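Local coordinates for Ketoacyl_synth_N domain-containing protein (Photorhabdus luminescens subsp. laumondii, PDB 6SMO), which probably has 3-oxoacyl-[acyl-carrier-protein] synthase activity, as a member of the thiolase clan, and binds a pentaoxo-dodecanal in a pocket, at residues V6-H14 and V75-S84. Numbering follows the deposited sequence.
Sequences VVTGVGAIH and VAVEMALKAS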
loop_
_atom_site.group_PDB
_atom_site.type_symbol
_atom_site.label_atom_id
_atom_site.label_comp_id
_atom_site.label_asym_id
_atom_site.label_seq_id
_atom_site.Cartn_x
_atom_site.Cartn_y
_atom_site.Cartn_z
ATOM N N VAL C 6 4.142 4.691 -24.012
ATOM C CA VAL C 6 5.560 4.923 -24.425
ATOM C C VAL C 6 6.357 5.468 -23.234
ATOM O O VAL C 6 5.771 6.197 -22.408
ATOM C CB VAL C 6 5.648 5.869 -25.641
ATOM C CG1 VAL C 6 5.180 5.188 -26.917
ATOM C CG2 VAL C 6 4.892 7.171 -25.421
ATOM N N VAL C 7 7.646 5.121 -23.166
ATOM C CA VAL C 7 8.621 5.612 -22.145
ATOM C C VAL C 7 9.275 6.884 -22.699
ATOM O O VAL C 7 9.869 6.804 -23.792
ATOM C CB VAL C 7 9.678 4.540 -21.809
ATOM C CG1 VAL C 7 10.600 4.982 -20.683
ATOM C CG2 VAL C 7 9.045 3.196 -21.479
ATOM N N THR C 8 9.161 8.006 -21.980
ATOM C CA THR C 8 9.672 9.343 -22.396
ATOM C C THR C 8 10.872 9.767 -21.537
ATOM O O THR C 8 11.697 10.551 -22.048
ATOM C CB THR C 8 8.555 10.394 -22.357
ATOM O OG1 THR C 8 7.873 10.288 -21.106
ATOM C CG2 THR C 8 7.572 10.235 -23.496
ATOM N N GLY C 9 10.969 9.283 -20.294
ATOM C CA GLY C 9 12.072 9.607 -19.369
ATOM C C GLY C 9 12.361 8.468 -18.406
ATOM O O GLY C 9 11.414 7.736 -18.057
ATOM N N VAL C 10 13.626 8.325 -17.996
ATOM C CA VAL C 10 14.097 7.281 -17.039
ATOM C C VAL C 10 15.116 7.905 -16.077
ATOM O O VAL C 10 15.910 8.757 -16.521
ATOM C CB VAL C 10 14.691 6.059 -17.767
ATOM C CG1 VAL C 10 13.621 5.260 -18.493
ATOM C CG2 VAL C 10 15.813 6.442 -18.723
ATOM N N GLY C 11 15.073 7.487 -14.810
ATOM C CA GLY C 11 16.027 7.875 -13.754
ATOM C C GLY C 11 16.248 6.730 -12.783
ATOM O O GLY C 11 15.265 6.032 -12.464
ATOM N N ALA C 12 17.500 6.477 -12.401
ATOM C CA ALA C 12 17.866 5.408 -11.447
ATOM C C ALA C 12 19.133 5.805 -10.695
ATOM O O ALA C 12 19.877 6.594 -11.224
ATOM C CB ALA C 12 18.122 4.150 -12.211
ATOM N N ILE C 13 19.342 5.277 -9.493
ATOM C CA ILE C 13 20.601 5.502 -8.722
ATOM C C ILE C 13 21.058 4.134 -8.220
ATOM O O ILE C 13 20.221 3.349 -7.865
ATOM C CB ILE C 13 20.430 6.525 -7.589
ATOM C CG1 ILE C 13 19.362 6.106 -6.583
ATOM C CG2 ILE C 13 20.142 7.899 -8.142
ATOM C CD1 ILE C 13 19.359 6.948 -5.345
ATOM N N HIS C 14 22.355 3.864 -8.207
ATOM C CA HIS C 14 22.824 2.513 -7.816
ATOM C C HIS C 14 24.264 2.603 -7.313
ATOM O O HIS C 14 24.883 3.615 -7.550
ATOM C CB HIS C 14 22.687 1.628 -9.052
ATOM C CG HIS C 14 22.930 0.175 -8.858
ATOM N ND1 HIS C 14 24.022 -0.451 -9.369
ATOM C CD2 HIS C 14 22.215 -0.781 -8.258
ATOM C CE1 HIS C 14 23.987 -1.718 -9.071
ATOM N NE2 HIS C 14 22.895 -1.941 -8.405
ATOM N N VAL C 75 14.603 11.273 -5.696
ATOM C CA VAL C 75 15.779 11.663 -6.536
ATOM C C VAL C 75 15.698 10.936 -7.885
ATOM O O VAL C 75 16.089 11.545 -8.899
ATOM C CB VAL C 75 17.128 11.406 -5.831
ATOM C CG1 VAL C 75 17.264 12.224 -4.556
ATOM C CG2 VAL C 75 17.377 9.932 -5.546
ATOM N N ALA C 76 15.207 9.692 -7.894
ATOM C CA ALA C 76 15.028 8.858 -9.107
ATOM C C ALA C 76 13.926 9.458 -9.992
ATOM O O ALA C 76 14.130 9.527 -11.220
ATOM C CB ALA C 76 14.711 7.434 -8.719
ATOM N N VAL C 77 12.809 9.874 -9.383
ATOM C CA VAL C 77 11.633 10.483 -10.078
ATOM C C VAL C 77 12.048 11.832 -10.682
ATOM O O VAL C 77 11.650 12.102 -11.833
ATOM C CB VAL C 77 10.427 10.626 -9.127
ATOM C CG1 VAL C 77 9.379 11.595 -9.657
ATOM C CG2 VAL C 77 9.792 9.276 -8.826
ATOM N N GLU C 78 12.814 12.639 -9.939
ATOM C CA GLU C 78 13.261 13.994 -10.366
ATOM C C GLU C 78 14.148 13.870 -11.613
ATOM O O GLU C 78 13.948 14.668 -12.549
ATOM C CB GLU C 78 13.993 14.713 -9.229
ATOM C CG GLU C 78 14.421 16.132 -9.574
ATOM C CD GLU C 78 13.309 17.046 -10.065
ATOM O OE1 GLU C 78 12.285 17.163 -9.362
ATOM O OE2 GLU C 78 13.468 17.634 -11.155
ATOM N N MET C 79 15.079 12.909 -11.621
ATOM C CA MET C 79 15.993 12.624 -12.764
ATOM C C MET C 79 15.172 12.192 -13.987
ATOM O O MET C 79 15.490 12.656 -15.100
ATOM C CB MET C 79 16.997 11.520 -12.412
ATOM C CG MET C 79 18.089 11.975 -11.463
ATOM S SD MET C 79 19.059 10.597 -10.796
ATOM C CE MET C 79 20.030 11.456 -9.560
ATOM N N ALA C 80 14.159 11.345 -13.777
ATOM C CA ALA C 80 13.283 10.775 -14.830
ATOM C C ALA C 80 12.426 11.880 -15.466
ATOM O O ALA C 80 12.301 11.882 -16.707
ATOM C CB ALA C 80 12.428 9.675 -14.247
ATOM N N LEU C 81 11.861 12.777 -14.651
ATOM C CA LEU C 81 11.003 13.904 -15.112
ATOM C C LEU C 81 11.846 14.930 -15.881
ATOM O O LEU C 81 11.303 15.545 -16.819
ATOM C CB LEU C 81 10.310 14.558 -13.910
ATOM C CG LEU C 81 9.124 13.791 -13.327
ATOM C CD1 LEU C 81 8.686 14.398 -12.003
ATOM C CD2 LEU C 81 7.957 13.756 -14.304
ATOM N N LYS C 82 13.114 15.113 -15.494
ATOM C CA LYS C 82 14.046 16.086 -16.126
ATOM C C LYS C 82 14.429 15.583 -17.524
ATOM O O LYS C 82 14.550 16.422 -18.438
ATOM C CB LYS C 82 15.293 16.300 -15.261
ATOM C CG LYS C 82 15.833 17.724 -15.255
ATOM C CD LYS C 82 15.026 18.662 -14.379
ATOM C CE LYS C 82 15.521 20.092 -14.419
ATOM N NZ LYS C 82 14.809 20.942 -13.434
ATOM N N ALA C 83 14.612 14.266 -17.673
ATOM C CA ALA C 83 14.959 13.585 -18.942
ATOM C C ALA C 83 13.768 13.633 -19.909
ATOM O O ALA C 83 14.006 13.766 -21.126
ATOM C CB ALA C 83 15.385 12.163 -18.667
ATOM N N SER C 84 12.541 13.526 -19.387
ATOM C CA SER C 84 11.274 13.529 -20.168
ATOM C C SER C 84 10.984 14.934 -20.714
ATOM O O SER C 84 10.301 15.026 -21.753
ATOM C CB SER C 84 10.120 13.017 -19.341
ATOM O OG SER C 84 9.804 13.920 -18.293
#
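Gly11 and Gly9 let the helix 75-84 lie directly against the strand 6-13. The two axes come within 5.6 Å and run roughly antiparallel, at 149°. Both glycines present bare backbone on the side facing the helix. Gly11 CA sits 4.0 Å from Met79 CB, and Ala80 CB rests 3.5 Å from Gly11 N. No classical hydrogen bond joins the segments. Three CA-H...O contacts cross instead. Gly11 CA faces Ala76 O, Gly9 CA faces Ala80 O, and Ser84 CA returns the contact to Thr8 O. The two helix carbonyls involved also accept the helical bonds from Ala80 N and Ser84 N.

Beyond the glycines, Ile13 extends the contact with side chains. With chi1 at 59°, its CG1 is tucked over the backbone and carries CD1 to 3.6 Å from Val75 CG2. Its other branch, CG2, meets the end of Met79, 3.8 Å from CE. The methionine chain runs out straight and crosses Ile13 at about a right angle. At the other end, Ser84 OG donates a hydrogen bond to Leu81 O, 2.7 Å away, from above the carbonyl plane. Ser84 CB lies 3.9 Å from Gly9 CA. Thr8 OG1 approaches Ser84 CB, but its polar partners are Glu228 OE2 and Val226 O on strand 218-229.

Further out, Tyr57 touches Val75 and Met79. Strand 218-229 continues the helix-bearing face, with Phe224 on Ala76 and Val226 on Ala80. On the other face of the strand, Val10 packs on helix 319-329. A central strand covered by helices on both faces is consistent with the layered alpha/beta architecture of the thiolase fold.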